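Local atomic coordinates of phosphohistidine phosphatase SixA (Escherichia coli, PDB entry 1UJC), a protein that dephosphorylates the phosphohistidine-bearing HPt domain of the ArcB sensor, a component of a multistep His-Asp phosphorelay. Residues P52-R55 against A56-T59; P126-T129 against T130-A134; T24-G27 against C28-R32; M34-W37 against L38-Q41; S89-L92 against Q93-N97. One frame throughout, in Å; residues are numbered along the deposited sequence.

Contact 1. Residues P52-R55 against A56-T59. With WO4 (tungstate(VI)ion), chain C.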
loop_
_atom_site.group_PDB
_atom_site.type_symbol
_atom_site.label_atom_id
_atom_site.label_comp_id
_atom_site.label_asym_id
_atom_site.label_seq_id
_atom_site.Cartn_x
_atom_site.Cartn_y
_atom_site.Cartn_z
ATOM N N PRO A 52 -6.365 5.277 7.903
ATOM C CA PRO A 52 -7.258 5.141 9.062
ATOM C C PRO A 52 -8.619 4.544 8.694
ATOM O O PRO A 52 -9.375 4.128 9.568
ATOM C CB PRO A 52 -7.403 6.580 9.561
ATOM C CG PRO A 52 -6.150 7.245 9.085
ATOM C CD PRO A 52 -6.007 6.687 7.693
ATOM N N PHE A 53 -8.930 4.513 7.400
ATOM C CA PHE A 53 -10.210 3.979 6.943
ATOM C C PHE A 53 -10.298 2.462 7.054
ATOM O O PHE A 53 -9.360 1.738 6.703
ATOM C CB PHE A 53 -10.488 4.417 5.502
ATOM C CG PHE A 53 -10.807 5.885 5.360
ATOM C CD1 PHE A 53 -10.814 6.729 6.472
ATOM C CD2 PHE A 53 -11.092 6.428 4.112
ATOM C CE1 PHE A 53 -11.097 8.089 6.339
ATOM C CE2 PHE A 53 -11.376 7.784 3.971
ATOM C CZ PHE A 53 -11.378 8.615 5.082
ATOM N N LEU A 54 -11.446 1.993 7.533
ATOM C CA LEU A 54 -11.688 0.572 7.743
ATOM C C LEU A 54 -11.278 -0.357 6.607
ATOM O O LEU A 54 -10.711 -1.421 6.860
ATOM C CB LEU A 54 -13.162 0.332 8.103
ATOM C CG LEU A 54 -13.596 0.814 9.496
ATOM C CD1 LEU A 54 -15.004 0.339 9.804
ATOM C CD2 LEU A 54 -12.639 0.274 10.536
ATOM N N ARG A 55 -11.547 0.026 5.363
ATOM C CA ARG A 55 -11.179 -0.841 4.249
ATOM C C ARG A 55 -9.668 -1.030 4.125
ATOM O O ARG A 55 -9.202 -2.086 3.696
ATOM C CB ARG A 55 -11.779 -0.325 2.933
ATOM C CG ARG A 55 -11.524 1.132 2.593
ATOM C CD ARG A 55 -12.405 1.514 1.411
ATOM N NE ARG A 55 -12.215 2.876 0.910
ATOM C CZ ARG A 55 -12.720 3.978 1.463
ATOM N NH1 ARG A 55 -13.458 3.911 2.564
ATOM N NH2 ARG A 55 -12.510 5.155 0.888
ATOM N N ALA A 56 -8.900 -0.020 4.517
ATOM C CA ALA A 56 -7.447 -0.121 4.449
ATOM C C ALA A 56 -6.951 -1.041 5.570
ATOM O O ALA A 56 -6.195 -1.983 5.332
ATOM C CB ALA A 56 -6.813 1.263 4.578
ATOM N N GLU A 57 -7.401 -0.770 6.790
ATOM C CA GLU A 57 -7.008 -1.565 7.943
ATOM C C GLU A 57 -7.395 -3.040 7.780
ATOM O O GLU A 57 -6.632 -3.927 8.152
ATOM C CB GLU A 57 -7.639 -0.978 9.214
ATOM C CG GLU A 57 -7.285 0.489 9.441
ATOM C CD GLU A 57 -7.978 1.100 10.650
ATOM O OE1 GLU A 57 -9.147 0.745 10.914
ATOM O OE2 GLU A 57 -7.359 1.954 11.322
ATOM N N GLN A 58 -8.571 -3.301 7.216
ATOM C CA GLN A 58 -9.015 -4.675 7.030
ATOM C C GLN A 58 -8.155 -5.368 5.976
ATOM O O GLN A 58 -7.861 -6.555 6.087
ATOM C CB GLN A 58 -10.480 -4.716 6.607
ATOM C CG GLN A 58 -11.147 -6.032 6.953
ATOM C CD GLN A 58 -12.563 -6.129 6.436
ATOM O OE1 GLN A 58 -13.235 -5.119 6.231
ATOM N NE2 GLN A 58 -13.033 -7.354 6.240
ATOM N N THR A 59 -7.763 -4.626 4.947
ATOM C CA THR A 59 -6.908 -5.189 3.913
ATOM C C THR A 59 -5.610 -5.613 4.599
ATOM O O THR A 59 -5.060 -6.680 4.318
ATOM C CB THR A 59 -6.597 -4.150 2.824
ATOM O OG1 THR A 59 -7.795 -3.849 2.095
ATOM C CG2 THR A 59 -5.543 -4.681 1.869
HETATM W W WO4 C . -11.055 3.360 -2.898
HETATM O O1 WO4 C . -9.457 3.122 -3.521
HETATM O O2 WO4 C . -10.976 3.790 -1.220
HETATM O O3 WO4 C . -12.063 1.993 -3.217
HETATM O O4 WO4 C . -11.769 4.705 -3.720
#
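Arg55 O is gripped twice by Thr59: OG1, which is also hydrogen-bonded to Gly9 N, donates from 2.8 Å, nearly along the C=O axis, while the backbone N comes in from above the carbonyl plane. Arg55 NE gives a 2.6 Å hydrogen bond to tungstate O2, and NH2 adds a second to the same oxygen from 2.9 Å, so O2 sits at the guanidinium edge, in its plane. This is the first turn of helix 54-66, within a beta-alpha-beta unit of the histidine phosphatase fold. With CG in the crowded position between N and C (chi1 52°), the extended arginine chain carries that edge to the anion; a salt bridge from NH2 to Asp18 further fixes the group. Phe53, the N-cap, offers its O to Ala56 N at 2.8 Å and to Glu57 N at 3.2 Å. The Glu57 carboxylate turns back past this first turn, and its charge is probably favourable near the N-terminal end of the helix. With an alanine at Glu57, the helix start would probably lose that balance and Leu54 a neighbour on one flank. Ala56 is small enough to pack on Ile106. Outermost, Leu54 CD2 lies 3.5 Å from Glu57 OE1.

Contact 2. Residues P126-T129 against T130-A134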
loop_
_atom_site.group_PDB
_atom_site.type_symbol
_atom_site.label_atom_id
_atom_site.label_comp_id
_atom_site.label_asym_id
_atom_site.label_seq_id
_atom_site.Cartn_x
_atom_site.Cartn_y
_atom_site.Cartn_z
ATOM N N PRO A 126 0.145 5.744 -12.104
ATOM C CA PRO A 126 -0.325 4.492 -12.713
ATOM C C PRO A 126 -1.726 4.100 -12.237
ATOM O O PRO A 126 -2.219 4.621 -11.234
ATOM C CB PRO A 126 0.745 3.482 -12.301
ATOM C CG PRO A 126 1.204 4.001 -10.963
ATOM C CD PRO A 126 1.270 5.503 -11.181
ATOM N N MET A 127 -2.358 3.186 -12.972
ATOM C CA MET A 127 -3.699 2.691 -12.654
ATOM C C MET A 127 -3.627 1.533 -11.642
ATOM O O MET A 127 -2.911 0.551 -11.857
ATOM C CB MET A 127 -4.383 2.212 -13.939
ATOM C CG MET A 127 -5.718 1.505 -13.728
ATOM S SD MET A 127 -7.088 2.630 -13.412
ATOM C CE MET A 127 -7.549 3.118 -15.126
ATOM N N PHE A 128 -4.387 1.651 -10.556
ATOM C CA PHE A 128 -4.421 0.657 -9.483
ATOM C C PHE A 128 -5.758 -0.084 -9.349
ATOM O O PHE A 128 -6.777 0.533 -9.056
ATOM C CB PHE A 128 -4.155 1.341 -8.134
ATOM C CG PHE A 128 -2.701 1.457 -7.766
ATOM C CD1 PHE A 128 -2.061 0.425 -7.082
ATOM C CD2 PHE A 128 -1.986 2.612 -8.056
ATOM C CE1 PHE A 128 -0.732 0.551 -6.687
ATOM C CE2 PHE A 128 -0.655 2.746 -7.666
ATOM C CZ PHE A 128 -0.029 1.716 -6.981
ATOM N N THR A 129 -5.762 -1.396 -9.555
ATOM C CA THR A 129 -6.996 -2.160 -9.369
ATOM C C THR A 129 -6.962 -2.513 -7.879
ATOM O O THR A 129 -5.903 -2.418 -7.255
ATOM C CB THR A 129 -7.003 -3.451 -10.200
ATOM O OG1 THR A 129 -6.032 -4.365 -9.678
ATOM C CG2 THR A 129 -6.666 -3.143 -11.659
ATOM N N THR A 130 -8.090 -2.908 -7.294
ATOM C CA THR A 130 -8.083 -3.232 -5.867
ATOM C C THR A 130 -7.073 -4.333 -5.525
ATOM O O THR A 130 -6.922 -5.303 -6.265
ATOM C CB THR A 130 -9.494 -3.644 -5.361
ATOM O OG1 THR A 130 -10.026 -4.680 -6.194
ATOM C CG2 THR A 130 -10.437 -2.448 -5.372
ATOM N N SER A 131 -6.381 -4.158 -4.401
ATOM C CA SER A 131 -5.369 -5.103 -3.926
ATOM C C SER A 131 -4.082 -5.102 -4.751
ATOM O O SER A 131 -3.138 -5.813 -4.419
ATOM C CB SER A 131 -5.933 -6.529 -3.881
ATOM O OG SER A 131 -6.929 -6.667 -2.882
ATOM N N ALA A 132 -4.043 -4.308 -5.819
ATOM C CA ALA A 132 -2.855 -4.230 -6.669
ATOM C C ALA A 132 -1.692 -3.617 -5.892
ATOM O O ALA A 132 -1.897 -2.785 -5.013
ATOM C CB ALA A 132 -3.150 -3.394 -7.912
ATOM N N ILE A 133 -0.471 -4.019 -6.226
ATOM C CA ILE A 133 0.702 -3.512 -5.529
ATOM C C ILE A 133 1.770 -2.944 -6.455
ATOM O O ILE A 133 2.134 -3.557 -7.457
ATOM C CB ILE A 133 1.360 -4.616 -4.675
ATOM C CG1 ILE A 133 0.403 -5.061 -3.567
ATOM C CG2 ILE A 133 2.661 -4.108 -4.064
ATOM C CD1 ILE A 133 0.930 -6.217 -2.741
ATOM N N ALA A 134 2.272 -1.767 -6.102
ATOM C CA ALA A 134 3.319 -1.127 -6.882
ATOM C C ALA A 134 4.611 -1.202 -6.083
ATOM O O ALA A 134 4.621 -0.950 -4.876
ATOM C CB ALA A 134 2.957 0.320 -7.159
#
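Thr129 O accepts the hydrogen of Ala132 N at 3.0 Å, closing a type II beta turn over Thr130 and Ser131. The donor stands above the carbonyl plane, 38° out of it. Ser131 takes the positive phi (72°) of the third turn position, a place often filled by glycine; its hydroxyl is hydrogen-bonded to Ser31. Ala132 CB points back toward Thr129, 3.5 Å from its OG1; a methyl is small enough for this place. Phe128 supplies the apolar part. Its ring reaches along the outgoing chain: Ala132 O lies in the ring plane at the edge, 3.8 Å from CD1, and CZ presses on Ala134 CB at a tight 3.3 Å. The small side chains of Ala132 and Ala134 suit a ring lying along this chain, and Val112 and Val116 of helix 111-119 also touch it. A serine in place of Phe128 would probably leave a gap beside Ala134, Val112 and Val116 and put a hydroxyl among apolar groups. The side chain of Thr130 lies about 5 Å from the tungstate, so this is a type II beta turn that leads the loop into strand 133-138 beside the anion pocket.

Contact 3. Residues T24-G27 against C28-R32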
loop_
_atom_site.group_PDB
_atom_site.type_symbol
_atom_site.label_atom_id
_atom_site.label_comp_id
_atom_site.label_asym_id
_atom_site.label_seq_id
_atom_site.Cartn_x
_atom_site.Cartn_y
_atom_site.Cartn_z
ATOM N N THR A 24 -15.155 -6.569 1.118
ATOM C CA THR A 24 -16.077 -7.614 0.680
ATOM C C THR A 24 -15.320 -8.939 0.775
ATOM O O THR A 24 -14.099 -8.958 0.943
ATOM C CB THR A 24 -16.494 -7.444 -0.788
ATOM O OG1 THR A 24 -15.357 -7.692 -1.626
ATOM C CG2 THR A 24 -17.023 -6.035 -1.047
ATOM N N THR A 25 -16.050 -10.041 0.657
ATOM C CA THR A 25 -15.452 -11.365 0.703
ATOM C C THR A 25 -14.374 -11.475 -0.371
ATOM O O THR A 25 -13.273 -11.957 -0.106
ATOM C CB THR A 25 -16.524 -12.441 0.469
ATOM O OG1 THR A 25 -17.444 -12.425 1.568
ATOM C CG2 THR A 25 -15.899 -13.812 0.349
ATOM N N ASN A 26 -14.696 -11.022 -1.577
ATOM C CA ASN A 26 -13.756 -11.053 -2.697
ATOM C C ASN A 26 -12.565 -10.161 -2.368
ATOM O O ASN A 26 -11.419 -10.531 -2.617
ATOM C CB ASN A 26 -14.447 -10.568 -3.981
ATOM C CG ASN A 26 -13.475 -10.353 -5.131
ATOM O OD1 ASN A 26 -12.894 -11.305 -5.668
ATOM N ND2 ASN A 26 -13.289 -9.092 -5.511
ATOM N N GLY A 27 -12.844 -8.990 -1.801
ATOM C CA GLY A 27 -11.782 -8.071 -1.432
ATOM C C GLY A 27 -10.822 -8.735 -0.466
ATOM O O GLY A 27 -9.614 -8.496 -0.514
ATOM N N CYS A 28 -11.363 -9.561 0.426
ATOM C CA CYS A 28 -10.547 -10.289 1.387
ATOM C C CYS A 28 -9.767 -11.359 0.633
ATOM O O CYS A 28 -8.549 -11.474 0.781
ATOM C CB CYS A 28 -11.425 -10.959 2.454
ATOM S SG CYS A 28 -12.133 -9.835 3.686
ATOM N N ASP A 29 -10.475 -12.130 -0.185
ATOM C CA ASP A 29 -9.849 -13.198 -0.954
ATOM C C ASP A 29 -8.674 -12.697 -1.785
ATOM O O ASP A 29 -7.578 -13.254 -1.719
ATOM C CB ASP A 29 -10.865 -13.872 -1.880
ATOM C CG ASP A 29 -12.031 -14.494 -1.125
ATOM O OD1 ASP A 29 -11.809 -15.121 -0.068
ATOM O OD2 ASP A 29 -13.175 -14.367 -1.607
ATOM N N GLU A 30 -8.899 -11.641 -2.563
ATOM C CA GLU A 30 -7.843 -11.097 -3.406
ATOM C C GLU A 30 -6.706 -10.489 -2.606
ATOM O O GLU A 30 -5.553 -10.531 -3.035
ATOM C CB GLU A 30 -8.400 -10.045 -4.359
ATOM C CG GLU A 30 -9.484 -10.564 -5.267
ATOM C CD GLU A 30 -9.781 -9.605 -6.390
ATOM O OE1 GLU A 30 -9.889 -8.390 -6.116
ATOM O OE2 GLU A 30 -9.908 -10.068 -7.545
ATOM N N SER A 31 -7.020 -9.916 -1.451
ATOM C CA SER A 31 -5.972 -9.331 -0.633
ATOM C C SER A 31 -5.051 -10.428 -0.107
ATOM O O SER A 31 -3.839 -10.232 -0.008
ATOM C CB SER A 31 -6.573 -8.522 0.517
ATOM O OG SER A 31 -7.008 -7.256 0.048
ATOM N N ARG A 32 -5.629 -11.584 0.222
ATOM C CA ARG A 32 -4.842 -12.714 0.708
ATOM C C ARG A 32 -4.027 -13.273 -0.453
ATOM O O ARG A 32 -2.897 -13.736 -0.276
ATOM C CB ARG A 32 -5.748 -13.818 1.277
ATOM C CG ARG A 32 -6.173 -13.617 2.732
ATOM C CD ARG A 32 -6.619 -14.944 3.366
ATOM N NE ARG A 32 -6.611 -14.885 4.829
ATOM C CZ ARG A 32 -7.655 -14.537 5.577
ATOM N NH1 ARG A 32 -8.806 -14.222 5.006
ATOM N NH2 ARG A 32 -7.547 -14.490 6.898
HETATM O O HOH W 1 -12.989 -14.216 -4.415
#
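Gly27 O accepts two donors from Ser31, the hydroxyl OG at 2.9 Å and the backbone N at 3.1 Å, the latter from above the carbonyl plane. Ser31 suits this buried place because its short side chain can fold back on the helix. Further back, three backbone bonds satisfy the carbonyls of Thr24, Thr25 and Asn26 through the N-H groups of Cys28, Asp29 and Glu30, and that from Glu30 N to Asn26 O is almost straight at 178°. On the outer side, a water donates to Asn26 OD1 and, at 2.8 Å, to Asp29 OD2, bridging amide and carboxylate. Asn26 turns CG anti to its N (chi1 170°), which brings the amide across Glu30 at a slant, with OD1 3.5 Å from Glu30 CG and the two flat groups 50° apart. The charge of Glu30 is met by Lys156. Thr25 runs alongside Asp29, its CG2 methyl 3.4 Å from Asp29 OD2. The first N-H groups of a helix have no carbonyl of an earlier turn to bond to; Gly27 N is met by Thr24 OG1 at 2.8 Å, which also pairs with Asp10. This is the classic threonine N-cap, here opening helix 25-40.

Contact 4. Residues M34-W37 against L38-Q41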
loop_
_atom_site.group_PDB
_atom_site.type_symbol
_atom_site.label_atom_id
_atom_site.label_comp_id
_atom_site.label_asym_id
_atom_site.label_seq_id
_atom_site.Cartn_x
_atom_site.Cartn_y
_atom_site.Cartn_z
ATOM N N MET A 34 -2.756 -11.604 -3.033
ATOM C CA MET A 34 -1.593 -10.744 -3.238
ATOM C C MET A 34 -0.578 -10.919 -2.107
ATOM O O MET A 34 0.633 -10.867 -2.332
ATOM C CB MET A 34 -2.025 -9.280 -3.310
ATOM C CG MET A 34 -2.852 -8.923 -4.539
ATOM S SD MET A 34 -1.932 -9.105 -6.085
ATOM C CE MET A 34 -0.677 -7.880 -5.861
ATOM N N ALA A 35 -1.078 -11.124 -0.893
ATOM C CA ALA A 35 -0.215 -11.317 0.267
ATOM C C ALA A 35 0.647 -12.561 0.077
ATOM O O ALA A 35 1.858 -12.530 0.294
ATOM C CB ALA A 35 -1.056 -11.453 1.528
ATOM N N ASN A 36 0.018 -13.656 -0.338
ATOM C CA ASN A 36 0.744 -14.896 -0.558
ATOM C C ASN A 36 1.738 -14.751 -1.701
ATOM O O ASN A 36 2.828 -15.316 -1.658
ATOM C CB ASN A 36 -0.226 -16.050 -0.840
ATOM C CG ASN A 36 -0.986 -16.488 0.406
ATOM O OD1 ASN A 36 -0.399 -16.653 1.483
ATOM N ND2 ASN A 36 -2.292 -16.691 0.265
ATOM N N TRP A 37 1.368 -13.987 -2.723
ATOM C CA TRP A 37 2.268 -13.784 -3.849
ATOM C C TRP A 37 3.539 -13.101 -3.342
ATOM O O TRP A 37 4.653 -13.507 -3.680
ATOM C CB TRP A 37 1.603 -12.923 -4.926
ATOM C CG TRP A 37 2.502 -12.671 -6.081
ATOM C CD1 TRP A 37 2.848 -13.557 -7.062
ATOM C CD2 TRP A 37 3.245 -11.476 -6.339
ATOM N NE1 TRP A 37 3.767 -12.988 -7.915
ATOM C CE2 TRP A 37 4.028 -11.710 -7.494
ATOM C CE3 TRP A 37 3.329 -10.228 -5.705
ATOM C CZ2 TRP A 37 4.883 -10.745 -8.027
ATOM C CZ3 TRP A 37 4.179 -9.269 -6.233
ATOM C CH2 TRP A 37 4.946 -9.533 -7.384
ATOM N N LEU A 38 3.369 -12.066 -2.525
ATOM C CA LEU A 38 4.507 -11.349 -1.962
ATOM C C LEU A 38 5.353 -12.294 -1.124
ATOM O O LEU A 38 6.576 -12.237 -1.163
ATOM C CB LEU A 38 4.038 -10.186 -1.091
ATOM C CG LEU A 38 3.558 -8.925 -1.808
ATOM C CD1 LEU A 38 3.132 -7.898 -0.772
ATOM C CD2 LEU A 38 4.679 -8.363 -2.684
ATOM N N LYS A 39 4.688 -13.163 -0.367
ATOM C CA LYS A 39 5.373 -14.134 0.473
ATOM C C LYS A 39 6.226 -15.033 -0.413
ATOM O O LYS A 39 7.355 -15.379 -0.069
ATOM C CB LYS A 39 4.345 -14.963 1.244
ATOM C CG LYS A 39 4.913 -16.138 2.022
ATOM C CD LYS A 39 3.786 -16.897 2.717
ATOM C CE LYS A 39 4.297 -18.110 3.461
ATOM N NZ LYS A 39 3.179 -18.834 4.132
ATOM N N GLY A 40 5.677 -15.401 -1.566
ATOM C CA GLY A 40 6.409 -16.242 -2.492
ATOM C C GLY A 40 7.568 -15.498 -3.129
ATOM O O GLY A 40 8.489 -16.112 -3.661
ATOM N N GLN A 41 7.532 -14.171 -3.072
ATOM C CA GLN A 41 8.594 -13.360 -3.658
ATOM C C GLN A 41 9.727 -13.108 -2.676
ATOM O O GLN A 41 10.643 -12.339 -2.959
ATOM C CB GLN A 41 8.026 -12.030 -4.149
ATOM C CG GLN A 41 7.092 -12.169 -5.348
ATOM C CD GLN A 41 7.822 -12.568 -6.614
ATOM O OE1 GLN A 41 8.701 -11.847 -7.088
ATOM N NE2 GLN A 41 7.460 -13.717 -7.171
HETATM O O HOH W 2 5.322 -15.327 -5.613
#
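Trp37 lies under the side chain of Gln41, whose CG stands over one face of the indole, 3.8 Å from the centroid of its six-membered ring and 12° off the normal: a CH-pi contact. The two meet late in helix 25-40, one of the helices packed on the sheet of this alpha-beta fold. Beyond CG the glutamine bends at chi2, and this lays its amide almost parallel to the indole, 9° between planes, so that Gln41 CD sits 3.7 Å from Trp37 CZ2. A long flexible amide suits the spot, since it can spread over an aromatic ring and still keep polar atoms for water. The indole itself swings out with CG anti to N (chi1 179°), and the CZ3 corner of the same ring meets Leu38 CD2 at 3.7 Å. Leu38, apolar and branched, suits the inward face, touching Ile133 of the sheet, while Met34 fills the same interface and Ala35 is small enough to let helix 54-66 come close at Val63 and Cys66. Trp37 also meets the ring of Trp148. Regular backbone bonds hold the turns: Leu38 N to Met34 O, Lys39 N to Ala35 O and Gly40 N to Asn36 O. At Gln41 the pattern changes: its N makes a weak bond to Trp37 O and another to Leu38 O at 2.9 Å. A water joins the two ends of the stacked pair, donating to Trp37 O at 2.7 Å and accepting from Gln41 NE2 at 3.1 Å.

Contact 5. Residues S89-L92 against Q93-N97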
loop_
_atom_site.group_PDB
_atom_site.type_symbol
_atom_site.label_atom_id
_atom_site.label_comp_id
_atom_site.label_asym_id
_atom_site.label_seq_id
_atom_site.Cartn_x
_atom_site.Cartn_y
_atom_site.Cartn_z
ATOM N N SER A 89 5.354 11.264 1.138
ATOM C CA SER A 89 6.674 11.197 0.523
ATOM C C SER A 89 7.774 11.497 1.546
ATOM O O SER A 89 8.780 10.785 1.624
ATOM C CB SER A 89 6.744 12.206 -0.625
ATOM O OG SER A 89 8.074 12.409 -1.052
ATOM N N ALA A 90 7.575 12.556 2.326
ATOM C CA ALA A 90 8.545 12.955 3.342
ATOM C C ALA A 90 8.654 11.923 4.466
ATOM O O ALA A 90 9.737 11.688 5.003
ATOM C CB ALA A 90 8.163 14.315 3.918
ATOM N N TYR A 91 7.529 11.313 4.824
ATOM C CA TYR A 91 7.513 10.305 5.878
ATOM C C TYR A 91 8.374 9.130 5.394
ATOM O O TYR A 91 9.202 8.600 6.137
ATOM C CB TYR A 91 6.069 9.847 6.136
ATOM C CG TYR A 91 5.845 9.050 7.411
ATOM C CD1 TYR A 91 5.273 9.647 8.538
ATOM C CD2 TYR A 91 6.157 7.690 7.478
ATOM C CE1 TYR A 91 5.011 8.908 9.693
ATOM C CE2 TYR A 91 5.900 6.944 8.630
ATOM C CZ TYR A 91 5.326 7.560 9.731
ATOM O OH TYR A 91 5.061 6.829 10.872
ATOM N N LEU A 92 8.183 8.740 4.137
ATOM C CA LEU A 92 8.942 7.638 3.560
ATOM C C LEU A 92 10.435 7.953 3.468
ATOM O O LEU A 92 11.270 7.086 3.722
ATOM C CB LEU A 92 8.386 7.274 2.177
ATOM C CG LEU A 92 7.152 6.365 2.197
ATOM C CD1 LEU A 92 6.478 6.339 0.828
ATOM C CD2 LEU A 92 7.572 4.966 2.616
ATOM N N GLN A 93 10.768 9.195 3.117
ATOM C CA GLN A 93 12.168 9.596 3.018
ATOM C C GLN A 93 12.796 9.521 4.409
ATOM O O GLN A 93 13.951 9.122 4.557
ATOM C CB GLN A 93 12.289 11.017 2.438
ATOM C CG GLN A 93 13.709 11.594 2.475
ATOM C CD GLN A 93 13.894 12.825 1.595
ATOM O OE1 GLN A 93 12.990 13.656 1.463
ATOM N NE2 GLN A 93 15.078 12.954 1.002
ATOM N N ALA A 94 12.022 9.894 5.427
ATOM C CA ALA A 94 12.495 9.841 6.805
ATOM C C ALA A 94 12.894 8.405 7.131
ATOM O O ALA A 94 14.030 8.142 7.521
ATOM C CB ALA A 94 11.408 10.304 7.757
ATOM N N LEU A 95 11.959 7.475 6.965
ATOM C CA LEU A 95 12.242 6.075 7.251
ATOM C C LEU A 95 13.442 5.577 6.448
ATOM O O LEU A 95 14.241 4.785 6.948
ATOM C CB LEU A 95 11.014 5.210 6.952
ATOM C CG LEU A 95 9.742 5.501 7.760
ATOM C CD1 LEU A 95 8.674 4.459 7.425
ATOM C CD2 LEU A 95 10.056 5.474 9.241
ATOM N N THR A 96 13.569 6.039 5.208
ATOM C CA THR A 96 14.684 5.632 4.358
ATOM C C THR A 96 16.009 6.020 5.003
ATOM O O THR A 96 16.939 5.217 5.052
ATOM C CB THR A 96 14.592 6.277 2.950
ATOM O OG1 THR A 96 13.444 5.763 2.264
ATOM C CG2 THR A 96 15.838 5.966 2.129
ATOM N N ASN A 97 16.090 7.246 5.505
ATOM C CA ASN A 97 17.304 7.731 6.151
ATOM C C ASN A 97 17.500 7.100 7.527
ATOM O O ASN A 97 18.599 7.122 8.077
ATOM C CB ASN A 97 17.259 9.256 6.272
ATOM C CG ASN A 97 17.601 9.950 4.972
ATOM O OD1 ASN A 97 18.773 10.063 4.605
ATOM N ND2 ASN A 97 16.580 10.401 4.257
#
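Leu92 O and Thr96 make the doubled polar link of this stretch of helix 85-98. Both Thr96 OG1 and Thr96 N donate to that oxygen, each from 2.9 Å, and they reach it from opposite faces of the carbonyl plane. Threonine manages this because OG1 lies beside its own N (chi1 -66°), so the side chain folds back along the helix and its hydroxyl is satisfied there although the residue is buried. One residue on, Asn97 repeats the pattern: ND2 gives a 2.9 Å bond to Gln93 O, again across the plane from the backbone N-H, and also bonds to Glu140 O, which Gln93 NE2 shares. The remaining backbone bonds are regular, Gln93 N to Ser89 O, Ala94 N to Ala90 O and Leu95 N to Tyr91 O, the last nearly straight at 170°.

Apolar contact is left to Tyr91 and Leu95. With CG anti to N (chi1 -166°), the phenol ring leans along the helix, and Tyr91 CE2 comes to 3.9 Å from Leu95 CD1, the two side chains crossing at a slant. The ring suits a half-buried place: its carbons pack on Leu49 and Leu76 while OH is hydrogen-bonded to Glu74. Leu92, on another side, is buried against Leu119 and Leu138. Ala90 and Ala94 are exposed, with only a methyl each.

The chemistry implies a helix whose buried side is apolar but whose hydroxyl and amide groups are paired with helix carbonyls, the Glu140 carbonyl or the Glu74 carboxylate, which is likely to lower the cost of polar side chains at the edge of the core.

Contacts 1 and 2 adjoin the tungstate pocket. Contact 1 contributes Arg55 to it, alongside Arg7, His8, His108 and Leu109, and contact 2 flanks it. Contact 3 stands farther back, its Thr24 side chain about 10 Å from the tungstate, and touches both: Thr59 CG2 lies 3.5 Å from Ser31 OG, and Ser131 OG 3.0 Å from Ser31 OG. Contacts 3 and 4 are successive stretches of helix 25-40, their centres about 14 Å apart; contact 4 forms the far end of that helix, with the Lys39 side chain about 6 Å from the calcium ion, and meets contact 2 where Leu38 CD1 is 3.4 Å from Ile133 CD1. Contact 5 lies apart, its centre about 30 Å from that of contact 3.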